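Local coordinates for protein Ufm1-specific protease (PDB 5EJJ) that hydrolyses, as a thiol protease of the C78 family, the peptide bond at the C-terminal glycine of the ubiquitin-like modifier ufm-1, releasing it from target proteins, at residues L57-S60 against N61-F64; E144-D147 against V148-A151. All coordinates share one frame; numbering follows the deposited sequence.

In the fold
From the N terminus, the chain first meets contact 1 at the start of helix 59-68, which follows strand 45-53 and leads towards strand 74-81 of the MPN-domain sheet. Contact 2 comes later, in the opening turns of helix 144-156, right after strand 127-139 of a second mixed sheet. Each contact is local, joining residues mostly three or four apart in two consecutive segments, so neither closes a loop; they stand in series, neither nested nor crossed. The centres of contact 1 and contact 2 are about 18 Å apart, their nearest atoms about 8 Å. Helix 253-280 links them indirectly: Phe64 of contact 1 touches its Asn270 and Met273, and Val148 of contact 2 its Met272, Thr275 and Val276.

Contact 1: L57-S60 against N61-F64; sequences LTES and NRQF
Thr58 and Asn61 meet at the start of helix 59-68, where Thr58 is the N-cap: Thr58 OG1 accepts from Asn61 N at 3.2 Å. With chi1 at 55°, OG1 sits between the backbone N and the carbonyl carbon of its own residue, turned to the first helical turn. This is the compact part of the contact. Thr58 O also receives Arg62 N, at 3.1 Å, and backbone bonds from Gln63 N to Glu59 O and Phe64 N to Ser60 O carry the helix on. The outer side is looser and ionic. Glu59, bent at chi2 (-87°), lies alongside Arg62, its carboxylate plane 31° from the guanidinium. Arg62 grips it side-on, both donors converging on one oxygen: Glu59 OE2 is 2.8 Å from Arg62 NE and 2.6 Å from Arg62 NH2, the latter on its syn lone pair. Glu59 OE1 takes a weak bond from Gln63 NE2, 2.8 Å long. Arg62 NH1 pairs with Glu66, one turn on. A methionine in place of Arg62 would probably leave both Glu59 and Glu66 without their cationic mate and Glu59 freer to turn. Among its neighbours, Arg62 touches Phe36 of strand 33-40, while Asn61 and Phe64 pack on helix 312-325 and Phe64 also reaches helix 253-280.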
ATOM      1  N   LEU A  57      -9.182 -21.999   9.539  1.00 33.34           N
ATOM      2  CA  LEU A  57      -8.171 -22.200  10.580  1.00 35.60           C
ATOM      3  C   LEU A  57      -7.344 -23.462  10.353  1.00 39.59           C
ATOM      4  O   LEU A  57      -6.895 -24.101  11.312  1.00 37.88           O
ATOM      5  CB  LEU A  57      -8.787 -22.217  11.973  1.00 32.09           C
ATOM      6  CG  LEU A  57      -9.394 -20.871  12.357  1.00 37.58           C
ATOM      7  CD1 LEU A  57     -10.199 -20.987  13.632  1.00 42.10           C
ATOM      8  CD2 LEU A  57      -8.319 -19.811  12.509  1.00 33.33           C
ATOM      9  N   THR A  58      -7.148 -23.794   9.075  1.00 39.34           N
ATOM     10  CA  THR A  58      -6.324 -24.913   8.634  1.00 32.44           C
ATOM     11  C   THR A  58      -4.841 -24.571   8.666  1.00 34.52           C
ATOM     12  O   THR A  58      -4.454 -23.438   8.404  1.00 34.20           O
ATOM     13  CB  THR A  58      -6.650 -25.271   7.175  1.00 32.08           C
ATOM     14  OG1 THR A  58      -6.496 -24.114   6.348  1.00 31.94           O
ATOM     15  CG2 THR A  58      -8.072 -25.763   7.043  1.00 42.16           C
ATOM     16  N   GLU A  59      -4.014 -25.567   8.958  1.00 39.24           N
ATOM     17  CA  GLU A  59      -2.564 -25.444   8.813  1.00 38.65           C
ATOM     18  C   GLU A  59      -2.153 -24.986   7.418  1.00 32.69           C
ATOM     19  O   GLU A  59      -1.122 -24.341   7.255  1.00 32.16           O
ATOM     20  CB  GLU A  59      -1.879 -26.772   9.121  1.00 39.57           C
ATOM     21  CG  GLU A  59      -0.890 -26.706  10.266  1.00 52.97           C
ATOM     22  CD  GLU A  59       0.505 -26.283   9.816  1.00 62.46           C
ATOM     23  OE1 GLU A  59       1.112 -27.016   9.002  1.00 60.78           O
ATOM     24  OE2 GLU A  59       0.993 -25.223  10.279  1.00 61.44           O
ATOM     25  N   SER A  60      -2.954 -25.328   6.414  1.00 35.35           N
ATOM     26  CA  SER A  60      -2.664 -24.917   5.031  1.00 41.14           C
ATOM     27  C   SER A  60      -2.721 -23.405   4.876  1.00 36.62           C
ATOM     28  O   SER A  60      -1.853 -22.809   4.227  1.00 34.64           O
ATOM     29  CB  SER A  60      -3.632 -25.564   4.034  1.00 39.77           C
ATOM     30  OG  SER A  60      -3.820 -26.936   4.336  1.00 54.15           O
ATOM     31  N   ASN A  61      -3.744 -22.792   5.470  1.00 35.03           N
ATOM     32  CA  ASN A  61      -3.891 -21.345   5.393  1.00 32.93           C
ATOM     33  C   ASN A  61      -2.915 -20.624   6.304  1.00 26.91           C
ATOM     34  O   ASN A  61      -2.501 -19.518   5.996  1.00 27.89           O
ATOM     35  CB  ASN A  61      -5.341 -20.892   5.632  1.00 35.88           C
ATOM     36  CG  ASN A  61      -6.218 -21.044   4.377  1.00 49.41           C
ATOM     37  OD1 ASN A  61      -5.704 -21.067   3.254  1.00 52.43           O
ATOM     38  ND2 ASN A  61      -7.544 -21.152   4.564  1.00 47.27           N
ATOM     39  N   ARG A  62      -2.526 -21.249   7.408  1.00 22.15           N
ATOM     40  CA  ARG A  62      -1.568 -20.613   8.290  1.00 21.15           C
ATOM     41  C   ARG A  62      -0.288 -20.409   7.509  1.00 24.17           C
ATOM     42  O   ARG A  62       0.290 -19.332   7.511  1.00 23.99           O
ATOM     43  CB  ARG A  62      -1.302 -21.448   9.542  1.00 24.15           C
ATOM     44  CG  ARG A  62      -0.613 -20.676  10.655  1.00 21.88           C
ATOM     45  CD  ARG A  62       0.102 -21.578  11.691  1.00 37.82           C
ATOM     46  NE  ARG A  62       1.005 -22.589  11.104  1.00 55.17           N
ATOM     47  CZ  ARG A  62       2.116 -22.341  10.391  1.00 50.29           C
ATOM     48  NH1 ARG A  62       2.522 -21.100  10.122  1.00 38.45           N
ATOM     49  NH2 ARG A  62       2.833 -23.360   9.923  1.00 52.55           N
ATOM     50  N   GLN A  63       0.139 -21.452   6.816  1.00 30.42           N
ATOM     51  CA  GLN A  63       1.344 -21.384   6.004  1.00 26.30           C
ATOM     52  C   GLN A  63       1.201 -20.416   4.843  1.00 20.81           C
ATOM     53  O   GLN A  63       2.182 -19.803   4.425  1.00 19.74           O
ATOM     54  CB  GLN A  63       1.687 -22.753   5.441  1.00 32.42           C
ATOM     55  CG  GLN A  63       1.990 -23.810   6.470  1.00 39.61           C
ATOM     56  CD  GLN A  63       2.196 -25.163   5.829  1.00 43.94           C
ATOM     57  OE1 GLN A  63       2.251 -25.282   4.596  1.00 40.99           O
ATOM     58  NE2 GLN A  63       2.310 -26.196   6.657  1.00 49.92           N
ATOM     59  N   PHE A  64       0.003 -20.289   4.287  1.00 20.67           N
ATOM     60  CA  PHE A  64      -0.160 -19.288   3.240  1.00 17.59           C
ATOM     61  C   PHE A  64       0.013 -17.876   3.793  1.00 15.17           C
ATOM     62  O   PHE A  64       0.680 -17.044   3.184  1.00 14.11           O
ATOM     63  CB  PHE A  64      -1.488 -19.388   2.510  1.00 13.30           C
ATOM     64  CG  PHE A  64      -1.605 -18.396   1.400  1.00 14.65           C
ATOM     65  CD1 PHE A  64      -0.928 -18.599   0.193  1.00 13.48           C
ATOM     66  CD2 PHE A  64      -2.338 -17.225   1.572  1.00 13.30           C
ATOM     67  CE1 PHE A  64      -1.013 -17.677  -0.834  1.00 13.09           C
ATOM     68  CE2 PHE A  64      -2.432 -16.292   0.554  1.00 11.95           C
ATOM     69  CZ  PHE A  64      -1.771 -16.515  -0.652  1.00 13.71           C
TER

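Contact 2: E144-D147 against V148-A151; sequences EQED and VKSA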
ATOM      1  N   GLU A 144       2.393 -33.018 -11.455  1.00 59.05           N
ATOM      2  CA  GLU A 144       2.602 -31.579 -11.278  1.00 54.81           C
ATOM      3  C   GLU A 144       2.532 -31.151  -9.808  1.00 52.73           C
ATOM      4  O   GLU A 144       3.363 -30.370  -9.326  1.00 51.28           O
ATOM      5  CB  GLU A 144       1.583 -30.780 -12.104  1.00 53.15           C
ATOM      6  CG  GLU A 144       1.794 -30.803 -13.612  1.00 53.14           C
ATOM      7  CD  GLU A 144       1.220 -32.048 -14.271  1.00 67.40           C
ATOM      8  OE1 GLU A 144       0.727 -32.940 -13.541  1.00 64.36           O
ATOM      9  OE2 GLU A 144       1.256 -32.135 -15.522  1.00 71.97           O
ATOM     10  N   GLN A 145       1.543 -31.675  -9.100  1.00 48.88           N
ATOM     11  CA  GLN A 145       1.351 -31.318  -7.708  1.00 44.88           C
ATOM     12  C   GLN A 145       2.520 -31.674  -6.794  1.00 43.75           C
ATOM     13  O   GLN A 145       2.960 -30.859  -6.010  1.00 49.07           O
ATOM     14  CB  GLN A 145       0.060 -31.939  -7.186  1.00 51.26           C
ATOM     15  CG  GLN A 145      -0.155 -31.736  -5.705  1.00 56.51           C
ATOM     16  CD  GLN A 145      -1.620 -31.760  -5.317  1.00 56.30           C
ATOM     17  OE1 GLN A 145      -1.961 -31.545  -4.147  1.00 56.50           O
ATOM     18  NE2 GLN A 145      -2.499 -32.009  -6.297  1.00 47.14           N
ATOM     19  N   GLU A 146       3.037 -32.884  -6.869  1.00 52.27           N
ATOM     20  CA  GLU A 146       4.016 -33.254  -5.861  1.00 57.27           C
ATOM     21  C   GLU A 146       5.433 -32.804  -6.184  1.00 59.82           C
ATOM     22  O   GLU A 146       6.311 -32.744  -5.297  1.00 57.16           O
ATOM     23  CB  GLU A 146       3.948 -34.745  -5.540  1.00 69.12           C
ATOM     24  CG  GLU A 146       3.095 -35.017  -4.293  1.00 89.01           C
ATOM     25  CD  GLU A 146       3.313 -33.983  -3.164  1.00 83.30           C
ATOM     26  OE1 GLU A 146       2.339 -33.261  -2.822  1.00 73.90           O
ATOM     27  OE2 GLU A 146       4.447 -33.906  -2.616  1.00 76.32           O
ATOM     28  N   ASP A 147       5.650 -32.478  -7.455  1.00 56.16           N
ATOM     29  CA  ASP A 147       6.932 -31.948  -7.884  1.00 53.41           C
ATOM     30  C   ASP A 147       7.072 -30.498  -7.474  1.00 53.35           C
ATOM     31  O   ASP A 147       8.079 -30.132  -6.853  1.00 55.03           O
ATOM     32  CB  ASP A 147       7.106 -32.087  -9.389  1.00 54.75           C
ATOM     33  CG  ASP A 147       7.410 -33.504  -9.803  1.00 54.94           C
ATOM     34  OD1 ASP A 147       7.975 -34.266  -8.978  1.00 51.16           O
ATOM     35  OD2 ASP A 147       7.078 -33.845 -10.956  1.00 54.05           O
ATOM     36  N   VAL A 148       6.065 -29.684  -7.808  1.00 49.32           N
ATOM     37  CA  VAL A 148       6.051 -28.273  -7.392  1.00 47.84           C
ATOM     38  C   VAL A 148       6.294 -28.119  -5.888  1.00 44.42           C
ATOM     39  O   VAL A 148       7.064 -27.260  -5.467  1.00 50.39           O
ATOM     40  CB  VAL A 148       4.762 -27.532  -7.830  1.00 43.43           C
ATOM     41  CG1 VAL A 148       4.095 -26.870  -6.658  1.00 34.85           C
ATOM     42  CG2 VAL A 148       5.093 -26.477  -8.849  1.00 43.90           C
ATOM     43  N   LYS A 149       5.667 -28.971  -5.090  1.00 38.21           N
ATOM     44  CA  LYS A 149       5.972 -29.021  -3.680  1.00 44.49           C
ATOM     45  C   LYS A 149       7.468 -29.344  -3.486  1.00 46.10           C
ATOM     46  O   LYS A 149       8.172 -28.637  -2.781  1.00 44.58           O
ATOM     47  CB  LYS A 149       5.054 -30.040  -2.992  1.00 50.99           C
ATOM     48  CG  LYS A 149       5.184 -30.142  -1.471  1.00 59.69           C
ATOM     49  CD  LYS A 149       4.009 -30.937  -0.881  1.00 65.71           C
ATOM     50  CE  LYS A 149       4.250 -31.397   0.565  1.00 64.92           C
ATOM     51  NZ  LYS A 149       5.144 -32.588   0.707  1.00 51.62           N
ATOM     52  N   SER A 150       7.964 -30.380  -4.151  1.00 52.15           N
ATOM     53  CA  SER A 150       9.347 -30.821  -3.940  1.00 55.03           C
ATOM     54  C   SER A 150      10.414 -29.851  -4.457  1.00 50.18           C
ATOM     55  O   SER A 150      11.533 -29.811  -3.920  1.00 44.60           O
ATOM     56  CB  SER A 150       9.584 -32.203  -4.562  1.00 54.22           C
ATOM     57  OG  SER A 150      10.983 -32.458  -4.685  1.00 56.21           O
ATOM     58  N   ALA A 151      10.084 -29.107  -5.513  1.00 44.45           N
ATOM     59  CA  ALA A 151      11.034 -28.178  -6.113  1.00 40.06           C
ATOM     60  C   ALA A 151      11.320 -27.112  -5.081  1.00 42.86           C
ATOM     61  O   ALA A 151      12.476 -26.764  -4.806  1.00 38.69           O
ATOM     62  CB  ALA A 151      10.452 -27.567  -7.356  1.00 32.70           C
TER
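Glu146 and Lys149 make the ionic part of this contact, three residues apart on the outer face of helix 144-156. They lie side by side and point the same way, but the pair is long: Glu146 OE2 stands 3.6 Å from Lys149 NZ. The aliphatic part of the lysine comes as near, with Lys149 CD 3.5 Å from Glu146 OE1. The lysine starts out anti to its backbone nitrogen (chi1 -176°) and bends at chi4, and NZ also has a long, weak ion pair with Glu153. Backbone bonds of the i to i+4 pattern define the alpha-helix. Val148 N reaches Glu144 O at 3.2 Å, Lys149 N bonds weakly to Gln145 O, and Ser150 N bonds to Glu146 O at 3.1 Å. The same helical turn brings Val148 CB to 3.5 Å from Glu144 O. Other polar ends look beyond the turn: Asp147 forms a salt bridge with Arg140, and Gln145 OE1 accepts from Arg280 NE. Apolar contacts occupy the inner face, where the valine touches both strand 127-139, at Trp137 and Leu139, and helix 253-280, at Met272, Thr275 and Val276. Ala151 touches Trp137 as well.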